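Local coordinates for protein type IV pilus biogenesis factor PilY1 (Pseudomonas aeruginosa, PDB 3HX6) that supports assembly of type IV pili, twitching motility and adhesion to host cells, and binds calcium, which seems to regulate pilus retraction, at residues Val345-Gly350 / Thr367-Trp372; Leu387-Leu392 / Gly433-Phe438; Ser403-Thr408 / Phe496-Gln501. The protein carries 3 engineered substitutions. All coordinates share one frame; numbering follows the deposited sequence.

From the N terminus, the chain of this C-terminal domain first meets contact 1, where Thr-367 to Trp-372 turns back beside Val-345 to Gly-350 and closes a short loop without helix or strand. Contact 2 then brings the loop before strand 392-405 onto strand 433-437. Before it closes, Ser-403 to Thr-408 have opened contact 3, so contacts 2 and 3 cross. Contacts 1 and 2 touch through adjacent strands 367-373 and 433-437, where Thr-367 bonds to Asp-437. Contact 3, its centre about 29 Å from that of contact 1 and about 32 Å from that of contact 2, joins hairpin 392-405/408-415 to the loop between strands 477-483 and 510-511.

Contact 1. Residues Val345-Gly350 / Thr367-Trp372; sequences VIFGTG and TLYGIW
Phe-347 and Tyr-369 face each other as a hydrogen-bonded pair of two antiparallel strands, and their side chains lie on the same face of the sheet. The rings are close to parallel, with planes 25° apart, but they are slid so far that they hardly overlap, the centroids being 5.4 Å apart. What lies over the Phe-347 ring is instead the CB of Tyr-369, 3.6 Å from CZ, in a CH-pi contact. The phenyl ring reaches this place because CG sits between the backbone N and the carbonyl carbon (chi1 51°), which tips the ring across toward the other strand. Its edge then meets the Ile-371 branch, with CE1 3.5 Å from CG1. Farther along, the methyl CG2 of Thr-349 lies in the plane of the Tyr-369 ring at its edge, 3.9 Å from CE1, while the phenol OH bonds to Gln-326 and Arg-389.

On the reverse face the two strands share fewer side-chain contacts, because Gly-348 and Gly-370 point none there. Ile-346 and Leu-368 meet through CG2 and CD1 at 4.0 Å, and CD1 also lies against the backbone at Gly-348.

Reciprocal backbone bonds join Val-345 with Ile-371 and Phe-347 with Tyr-369, the Val-345 N to Ile-371 O bond being 2.6 Å long. At Thr-349 the backbone N still bonds to Thr-367 O, but the return bond goes to a side chain: Thr-349 OG1 accepts the N-H of Thr-367 at 2.8 Å, nearly straight at 167°, and is also hydrogen-bonded to Gln-366 OE1. All the touching residues are buried. The chemistry thus implies a largely apolar strand pair whose buried backbone polarity is met by regular pairing, and the N-H of Thr-367, where its strand begins, is met by a threonine hydroxyl.

Contact 2. Residues Leu387-Leu392 / Gly433-Phe438; sequences LTRGNL and GWYLDF
Arg-389 lies across the ring of Tyr-435 and ends on the carboxylate of Asp-437. Its CB starts the contact 3.7 Å from CE1 of the tyrosine, and CG follows over the centre of the same ring face in a CH-pi contact. The chain stays extended from CG to NE, carrying the head group past the aromatic rim; NE itself bonds to Val-319 O. At the tip NH1 comes 3.2 Å from Tyr-435 CE2, with the guanidinium plane turned 50° from the ring. The same nitrogen bonds to Asp-437 OD2 at 2.9 Å, while NH2 reaches OD1 at 2.7 Å. This is an end-on, two-nitrogen salt bridge: each oxygen offers its syn lone pair, and the two flat groups are nearly coplanar, 19° apart.

A water accepts from NH1 at 2.9 Å and lies 2.8 Å from Tyr-435 OH, linking the charged head to the phenol. Thr-367 OG1 is a further partner of Asp-437 OD1, and Tyr-369 OH of NH2, so the ion pair is also held by the neighbouring strand. The Tyr-435 ring stands where Arg-389 can cross it because Tyr-435 CG lies between its own backbone N and carbonyl carbon (chi1 70°).

In the plane of the ring, at its edge near CD1, sits Leu-392 CB, and CD2 of that leucine packs tightly on Gly-433 CA at 3.5 Å. The Arg-389 side chain thus ties the 3-10 segment 389-391, which leads into strand 392-405, to strand 433-437, the two strands forming the parallel pair of an otherwise antiparallel sheet.

Contact 3. Residues Ser403-Thr408 / Phe496-Gln501; sequences STFAST and FDLARQ
A two-residue beta-hairpin, closed by the type II' turn from Phe-405 to Thr-408, packs here on the irregular loop formed by Leu-498 to Gln-501. The hairpin joins strands 392-405 and 408-415 of the mixed sheet, and its end lies against the loop with no direct hydrogen bond between the two segments.

The apolar centre is Phe-405 beside Leu-498. The two side chains lie side by side, pointing the same way, and the methyl CD1 of the leucine sits over the middle of the ring, 4.0 Å from its centroid and only 8° off the ring normal. Next to them Ala-406 CB and Ala-499 CB are pressed together at 3.4 Å, tighter than usual. The backbone adds a CA-H...O contact from Ala-499 CA to Phe-405 O, also 3.4 Å.

On the other flank Thr-408 crosses the extended Arg-500 chain at about a right angle, its OG1 3.4 Å from CD and its methyl over a face of the guanidinium. Arg-500 NE is buried here without a hydrogen-bond partner in the model; Glu-79 of the second subunit makes a long, weak ion pair with it. Gln-501 makes backbone hydrogen bonds to that subunit and packs on its Tyr-63, so the loop lies between the hairpin and the subunit interface.

Polar linkage comes through one water, which accepts from Ser-407 N, lies 2.7 Å from Thr-408 OG1 and donates to Ala-499 O at 2.7 Å. That carbonyl has a second donor: the Gln-501 chain bends at chi2 (-59°), returning its amide so that NE2 reaches Ala-499 O at 3.0 Å, from 47° above the carbonyl plane.

Contact 1. Residues Val345-Gly350 / Thr367-Trp372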
loop_
_atom_site.group_PDB
_atom_site.type_symbol
_atom_site.label_atom_id
_atom_site.label_comp_id
_atom_site.label_asym_id
_atom_site.label_seq_id
_atom_site.Cartn_x
_atom_site.Cartn_y
_atom_site.Cartn_z
ATOM N N VAL A 345 1.518 -28.062 4.773
ATOM C CA VAL A 345 0.095 -27.802 4.614
ATOM C C VAL A 345 -0.481 -27.475 5.984
ATOM O O VAL A 345 -0.474 -28.307 6.889
ATOM C CB VAL A 345 -0.620 -29.028 4.023
ATOM C CG1 VAL A 345 -2.069 -28.689 3.712
ATOM C CG2 VAL A 345 0.112 -29.493 2.763
ATOM N N ILE A 346 -0.975 -26.255 6.139
ATOM C CA ILE A 346 -1.524 -25.821 7.417
ATOM C C ILE A 346 -3.048 -25.790 7.390
ATOM O O ILE A 346 -3.652 -25.229 6.479
ATOM C CB ILE A 346 -0.982 -24.418 7.783
ATOM C CG1 ILE A 346 0.553 -24.453 7.773
ATOM C CG2 ILE A 346 -1.514 -23.988 9.143
ATOM C CD1 ILE A 346 1.217 -23.108 7.973
ATOM N N PHE A 347 -3.666 -26.411 8.388
ATOM C CA PHE A 347 -5.121 -26.438 8.477
ATOM C C PHE A 347 -5.565 -26.572 9.925
ATOM O O PHE A 347 -4.870 -27.175 10.747
ATOM C CB PHE A 347 -5.695 -27.594 7.642
ATOM C CG PHE A 347 -5.064 -28.928 7.935
ATOM C CD1 PHE A 347 -3.816 -29.248 7.418
ATOM C CD2 PHE A 347 -5.715 -29.862 8.739
ATOM C CE1 PHE A 347 -3.222 -30.485 7.694
ATOM C CE2 PHE A 347 -5.128 -31.099 9.020
ATOM C CZ PHE A 347 -3.882 -31.408 8.496
ATOM N N GLY A 348 -6.720 -25.990 10.235
ATOM C CA GLY A 348 -7.246 -26.046 11.587
ATOM C C GLY A 348 -8.602 -26.718 11.584
ATOM O O GLY A 348 -9.274 -26.769 10.551
ATOM N N THR A 349 -9.027 -27.216 12.738
ATOM C CA THR A 349 -10.297 -27.911 12.793
ATOM C C THR A 349 -11.395 -27.095 13.458
ATOM O O THR A 349 -11.127 -26.159 14.213
ATOM C CB THR A 349 -10.136 -29.266 13.514
ATOM O OG1 THR A 349 -9.769 -29.042 14.880
ATOM C CG2 THR A 349 -9.036 -30.089 12.837
ATOM N N GLY A 350 -12.634 -27.469 13.161
ATOM C CA GLY A 350 -13.787 -26.788 13.715
ATOM C C GLY A 350 -14.965 -26.879 12.762
ATOM O O GLY A 350 -14.796 -27.174 11.580
ATOM N N THR A 367 -7.843 -28.291 16.748
ATOM C CA THR A 367 -6.407 -28.204 16.551
ATOM C C THR A 367 -5.946 -27.534 15.267
ATOM O O THR A 367 -6.668 -27.520 14.273
ATOM C CB THR A 367 -5.823 -29.646 16.581
ATOM O OG1 THR A 367 -6.333 -30.339 17.731
ATOM C CG2 THR A 367 -4.309 -29.633 16.621
ATOM N N LEU A 368 -4.735 -26.984 15.308
ATOM C CA LEU A 368 -4.112 -26.372 14.136
ATOM C C LEU A 368 -2.989 -27.335 13.773
ATOM O O LEU A 368 -2.179 -27.693 14.630
ATOM C CB LEU A 368 -3.504 -25.007 14.459
ATOM C CG LEU A 368 -2.922 -24.320 13.212
ATOM C CD1 LEU A 368 -4.049 -24.067 12.200
ATOM C CD2 LEU A 368 -2.240 -22.999 13.607
ATOM N N TYR A 369 -2.947 -27.760 12.516
ATOM C CA TYR A 369 -1.927 -28.696 12.061
ATOM C C TYR A 369 -1.053 -28.133 10.961
ATOM O O TYR A 369 -1.491 -27.308 10.161
ATOM C CB TYR A 369 -2.563 -29.982 11.507
ATOM C CG TYR A 369 -3.351 -30.795 12.506
ATOM C CD1 TYR A 369 -4.726 -30.621 12.642
ATOM C CD2 TYR A 369 -2.720 -31.747 13.309
ATOM C CE1 TYR A 369 -5.459 -31.376 13.553
ATOM C CE2 TYR A 369 -3.441 -32.507 14.228
ATOM C CZ TYR A 369 -4.808 -32.319 14.344
ATOM O OH TYR A 369 -5.527 -33.063 15.247
ATOM N N GLY A 370 0.183 -28.620 10.928
ATOM C CA GLY A 370 1.135 -28.248 9.903
ATOM C C GLY A 370 1.688 -29.579 9.417
ATOM O O GLY A 370 2.512 -30.188 10.095
ATOM N N ILE A 371 1.233 -30.040 8.253
ATOM C CA ILE A 371 1.673 -31.323 7.710
ATOM C C ILE A 371 2.572 -31.193 6.480
ATOM O O ILE A 371 2.262 -30.479 5.535
ATOM C CB ILE A 371 0.465 -32.201 7.318
ATOM C CG1 ILE A 371 -0.446 -32.409 8.528
ATOM C CG2 ILE A 371 0.955 -33.545 6.773
ATOM C CD1 ILE A 371 0.217 -33.106 9.698
ATOM N N TRP A 372 3.681 -31.917 6.485
ATOM C CA TRP A 372 4.611 -31.858 5.369
ATOM C C TRP A 372 4.175 -32.700 4.176
ATOM O O TRP A 372 4.068 -33.916 4.279
ATOM C CB TRP A 372 5.993 -32.319 5.827
ATOM C CG TRP A 372 7.097 -32.079 4.842
ATOM C CD1 TRP A 372 7.018 -31.397 3.660
ATOM C CD2 TRP A 372 8.469 -32.460 4.993
ATOM N NE1 TRP A 372 8.254 -31.328 3.071
ATOM C CE2 TRP A 372 9.165 -31.970 3.867
ATOM C CE3 TRP A 372 9.179 -33.166 5.975
ATOM C CZ2 TRP A 372 10.544 -32.162 3.694
ATOM C CZ3 TRP A 372 10.553 -33.360 5.803
ATOM C CH2 TRP A 372 11.218 -32.858 4.669
#

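Contact 2. Residues Leu387-Leu392 / Gly433-Phe438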
loop_
_atom_site.group_PDB
_atom_site.type_symbol
_atom_site.label_atom_id
_atom_site.label_comp_id
_atom_site.label_asym_id
_atom_site.label_seq_id
_atom_site.Cartn_x
_atom_site.Cartn_y
_atom_site.Cartn_z
ATOM N N LEU A 387 0.303 -40.351 8.787
ATOM C CA LEU A 387 0.790 -39.722 10.002
ATOM C C LEU A 387 -0.236 -39.588 11.108
ATOM O O LEU A 387 -1.447 -39.622 10.882
ATOM C CB LEU A 387 1.352 -38.330 9.695
ATOM C CG LEU A 387 2.490 -38.173 8.685
ATOM C CD1 LEU A 387 3.683 -38.997 9.123
ATOM C CD2 LEU A 387 2.027 -38.604 7.319
ATOM N N THR A 388 0.291 -39.404 12.309
ATOM C CA THR A 388 -0.491 -39.246 13.522
ATOM C C THR A 388 0.208 -38.130 14.300
ATOM O O THR A 388 1.300 -37.711 13.928
ATOM C CB THR A 388 -0.478 -40.578 14.338
ATOM O OG1 THR A 388 -1.503 -41.456 13.843
ATOM C CG2 THR A 388 -0.692 -40.326 15.806
ATOM N N ARG A 389 -0.420 -37.637 15.360
ATOM C CA ARG A 389 0.190 -36.593 16.172
ATOM C C ARG A 389 1.588 -37.017 16.622
ATOM O O ARG A 389 2.454 -36.174 16.853
ATOM C CB ARG A 389 -0.672 -36.320 17.405
ATOM C CG ARG A 389 -2.024 -35.725 17.088
ATOM C CD ARG A 389 -2.856 -35.572 18.349
ATOM N NE ARG A 389 -3.991 -34.698 18.102
ATOM C CZ ARG A 389 -4.309 -33.656 18.858
ATOM N NH1 ARG A 389 -3.578 -33.358 19.924
ATOM N NH2 ARG A 389 -5.340 -32.895 18.524
ATOM N N GLY A 390 1.792 -38.327 16.751
ATOM C CA GLY A 390 3.078 -38.856 17.183
ATOM C C GLY A 390 4.230 -38.522 16.251
ATOM O O GLY A 390 5.388 -38.462 16.678
ATOM N N ASN A 391 3.924 -38.306 14.976
ATOM C CA ASN A 391 4.952 -37.965 13.994
ATOM C C ASN A 391 5.137 -36.457 13.904
ATOM O O ASN A 391 5.923 -35.970 13.090
ATOM C CB ASN A 391 4.555 -38.479 12.616
ATOM C CG ASN A 391 4.151 -39.932 12.636
ATOM O OD1 ASN A 391 2.980 -40.262 12.461
ATOM N ND2 ASN A 391 5.119 -40.811 12.865
ATOM N N LEU A 392 4.413 -35.722 14.740
ATOM C CA LEU A 392 4.469 -34.266 14.709
ATOM C C LEU A 392 5.002 -33.671 16.003
ATOM O O LEU A 392 4.970 -34.311 17.050
ATOM C CB LEU A 392 3.062 -33.710 14.445
ATOM C CG LEU A 392 2.250 -34.377 13.331
ATOM C CD1 LEU A 392 0.855 -33.768 13.276
ATOM C CD2 LEU A 392 2.968 -34.213 11.997
ATOM N N GLY A 433 5.765 -32.759 10.785
ATOM C CA GLY A 433 5.000 -31.550 10.992
ATOM C C GLY A 433 4.822 -31.161 12.439
ATOM O O GLY A 433 5.654 -31.469 13.302
ATOM N N TRP A 434 3.709 -30.490 12.702
ATOM C CA TRP A 434 3.408 -30.014 14.033
ATOM C C TRP A 434 1.913 -29.866 14.236
ATOM O O TRP A 434 1.138 -29.968 13.291
ATOM C CB TRP A 434 4.081 -28.655 14.252
ATOM C CG TRP A 434 3.808 -27.631 13.145
ATOM C CD1 TRP A 434 4.644 -27.286 12.121
ATOM C CD2 TRP A 434 2.651 -26.785 13.015
ATOM N NE1 TRP A 434 4.090 -26.272 11.367
ATOM C CE2 TRP A 434 2.869 -25.946 11.896
ATOM C CE3 TRP A 434 1.458 -26.652 13.737
ATOM C CZ2 TRP A 434 1.936 -24.986 11.486
ATOM C CZ3 TRP A 434 0.526 -25.692 13.325
ATOM C CH2 TRP A 434 0.776 -24.874 12.213
ATOM N N TYR A 435 1.516 -29.640 15.483
ATOM C CA TYR A 435 0.116 -29.424 15.804
ATOM C C TYR A 435 0.029 -28.539 17.033
ATOM O O TYR A 435 0.958 -28.470 17.830
ATOM C CB TYR A 435 -0.632 -30.744 16.035
ATOM C CG TYR A 435 -0.276 -31.493 17.304
ATOM C CD1 TYR A 435 0.753 -32.433 17.319
ATOM C CD2 TYR A 435 -1.002 -31.292 18.482
ATOM C CE1 TYR A 435 1.046 -33.166 18.476
ATOM C CE2 TYR A 435 -0.717 -32.014 19.643
ATOM C CZ TYR A 435 0.306 -32.948 19.631
ATOM O OH TYR A 435 0.590 -33.663 20.770
ATOM N N LEU A 436 -1.084 -27.837 17.161
ATOM C CA LEU A 436 -1.308 -26.944 18.282
ATOM C C LEU A 436 -2.785 -27.043 18.630
ATOM O O LEU A 436 -3.624 -26.646 17.838
ATOM C CB LEU A 436 -0.964 -25.504 17.877
ATOM C CG LEU A 436 -1.305 -24.366 18.848
ATOM C CD1 LEU A 436 -0.438 -24.480 20.094
ATOM C CD2 LEU A 436 -1.074 -23.014 18.169
ATOM N N ASP A 437 -3.106 -27.590 19.797
ATOM C CA ASP A 437 -4.503 -27.682 20.196
ATOM C C ASP A 437 -4.935 -26.285 20.637
ATOM O O ASP A 437 -4.188 -25.577 21.321
ATOM C CB ASP A 437 -4.688 -28.682 21.344
ATOM C CG ASP A 437 -4.523 -30.132 20.896
ATOM O OD1 ASP A 437 -5.266 -30.575 19.996
ATOM O OD2 ASP A 437 -3.649 -30.833 21.445
ATOM N N PHE A 438 -6.127 -25.878 20.216
ATOM C CA PHE A 438 -6.638 -24.565 20.577
ATOM C C PHE A 438 -7.142 -24.585 22.015
ATOM O O PHE A 438 -8.326 -24.811 22.279
ATOM C CB PHE A 438 -7.754 -24.153 19.619
ATOM C CG PHE A 438 -7.266 -23.826 18.235
ATOM C CD1 PHE A 438 -6.344 -22.804 18.034
ATOM C CD2 PHE A 438 -7.720 -24.541 17.139
ATOM C CE1 PHE A 438 -5.880 -22.500 16.757
ATOM C CE2 PHE A 438 -7.262 -24.247 15.855
ATOM C CZ PHE A 438 -6.341 -23.223 15.665
HETATM O O HOH W 1 -1.802 -34.712 21.703
#

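Contact 3. Residues Ser403-Thr408 / Phe496-Gln501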
loop_
_atom_site.group_PDB
_atom_site.type_symbol
_atom_site.label_atom_id
_atom_site.label_comp_id
_atom_site.label_asym_id
_atom_site.label_seq_id
_atom_site.Cartn_x
_atom_site.Cartn_y
_atom_site.Cartn_z
ATOM N N SER A 403 -2.109 -7.398 29.419
ATOM C CA SER A 403 -0.919 -6.577 29.497
ATOM C C SER A 403 -1.153 -5.288 28.726
ATOM O O SER A 403 -2.186 -5.116 28.081
ATOM C CB SER A 403 0.274 -7.336 28.913
ATOM O OG SER A 403 1.463 -6.573 29.001
ATOM N N THR A 404 -0.189 -4.382 28.802
ATOM C CA THR A 404 -0.285 -3.106 28.114
ATOM C C THR A 404 0.931 -2.960 27.208
ATOM O O THR A 404 2.056 -3.225 27.618
ATOM C CB THR A 404 -0.345 -1.952 29.134
ATOM O OG1 THR A 404 -1.431 -2.189 30.039
ATOM C CG2 THR A 404 -0.568 -0.620 28.436
ATOM N N PHE A 405 0.688 -2.562 25.966
ATOM C CA PHE A 405 1.739 -2.389 24.975
ATOM C C PHE A 405 1.696 -0.919 24.617
ATOM O O PHE A 405 0.759 -0.448 23.967
ATOM C CB PHE A 405 1.436 -3.302 23.788
ATOM C CG PHE A 405 1.270 -4.741 24.191
ATOM C CD1 PHE A 405 2.379 -5.574 24.315
ATOM C CD2 PHE A 405 0.019 -5.235 24.554
ATOM C CE1 PHE A 405 2.245 -6.871 24.798
ATOM C CE2 PHE A 405 -0.124 -6.533 25.039
ATOM C CZ PHE A 405 0.990 -7.353 25.162
ATOM N N ALA A 406 2.720 -0.198 25.063
ATOM C CA ALA A 406 2.787 1.247 24.898
ATOM C C ALA A 406 1.689 1.698 25.862
ATOM O O ALA A 406 1.847 1.589 27.079
ATOM C CB ALA A 406 2.460 1.655 23.469
ATOM N N SER A 407 0.568 2.164 25.327
ATOM C CA SER A 407 -0.544 2.598 26.169
ATOM C C SER A 407 -1.757 1.691 25.970
ATOM O O SER A 407 -2.704 1.719 26.756
ATOM C CB SER A 407 -0.933 4.036 25.824
ATOM O OG SER A 407 0.183 4.899 25.911
ATOM N N THR A 408 -1.713 0.879 24.920
ATOM C CA THR A 408 -2.819 -0.012 24.588
ATOM C C THR A 408 -2.865 -1.293 25.414
ATOM O O THR A 408 -1.892 -2.041 25.475
ATOM C CB THR A 408 -2.770 -0.399 23.103
ATOM O OG1 THR A 408 -2.573 0.778 22.308
ATOM C CG2 THR A 408 -4.071 -1.071 22.688
ATOM N N PHE A 496 3.011 -8.868 15.552
ATOM C CA PHE A 496 2.021 -7.805 15.613
ATOM C C PHE A 496 2.469 -6.509 16.265
ATOM O O PHE A 496 3.210 -6.512 17.245
ATOM C CB PHE A 496 0.782 -8.285 16.380
ATOM C CG PHE A 496 0.151 -9.523 15.818
ATOM C CD1 PHE A 496 -0.554 -9.480 14.625
ATOM C CD2 PHE A 496 0.251 -10.734 16.495
ATOM C CE1 PHE A 496 -1.156 -10.622 14.110
ATOM C CE2 PHE A 496 -0.346 -11.887 15.992
ATOM C CZ PHE A 496 -1.053 -11.828 14.793
ATOM N N ASP A 497 2.015 -5.396 15.708
ATOM C CA ASP A 497 2.292 -4.115 16.329
ATOM C C ASP A 497 1.097 -3.958 17.257
ATOM O O ASP A 497 0.063 -3.426 16.866
ATOM C CB ASP A 497 2.307 -2.964 15.323
ATOM C CG ASP A 497 2.247 -1.607 16.006
ATOM O OD1 ASP A 497 2.851 -1.470 17.095
ATOM O OD2 ASP A 497 1.605 -0.681 15.466
ATOM N N LEU A 498 1.232 -4.449 18.481
ATOM C CA LEU A 498 0.152 -4.375 19.457
ATOM C C LEU A 498 0.105 -3.031 20.165
ATOM O O LEU A 498 -0.878 -2.704 20.827
ATOM C CB LEU A 498 0.328 -5.478 20.500
ATOM C CG LEU A 498 0.359 -6.910 19.969
ATOM C CD1 LEU A 498 0.690 -7.868 21.104
ATOM C CD2 LEU A 498 -0.994 -7.251 19.352
ATOM N N ALA A 499 1.174 -2.257 20.017
ATOM C CA ALA A 499 1.291 -0.965 20.677
ATOM C C ALA A 499 0.803 0.232 19.869
ATOM O O ALA A 499 1.021 1.373 20.269
ATOM C CB ALA A 499 2.737 -0.750 21.089
ATOM N N ARG A 500 0.139 -0.019 18.746
ATOM C CA ARG A 500 -0.352 1.063 17.897
ATOM C C ARG A 500 0.778 2.034 17.546
ATOM O O ARG A 500 0.590 3.252 17.571
ATOM C CB ARG A 500 -1.476 1.835 18.601
ATOM C CG ARG A 500 -2.758 1.049 18.797
ATOM C CD ARG A 500 -3.843 1.921 19.397
ATOM N NE ARG A 500 -5.084 1.180 19.579
ATOM C CZ ARG A 500 -6.179 1.673 20.147
ATOM N NH1 ARG A 500 -6.196 2.924 20.597
ATOM N NH2 ARG A 500 -7.259 0.913 20.268
ATOM N N GLN A 501 1.946 1.492 17.220
ATOM C CA GLN A 501 3.103 2.308 16.872
ATOM C C GLN A 501 3.181 2.652 15.388
ATOM O O GLN A 501 3.813 3.637 15.006
ATOM C CB GLN A 501 4.392 1.587 17.275
ATOM C CG GLN A 501 4.571 1.430 18.765
ATOM C CD GLN A 501 4.593 2.763 19.473
ATOM O OE1 GLN A 501 5.498 3.571 19.265
ATOM N NE2 GLN A 501 3.589 3.010 20.306
HETATM O O HOH W 2 -0.304 2.302 22.426
#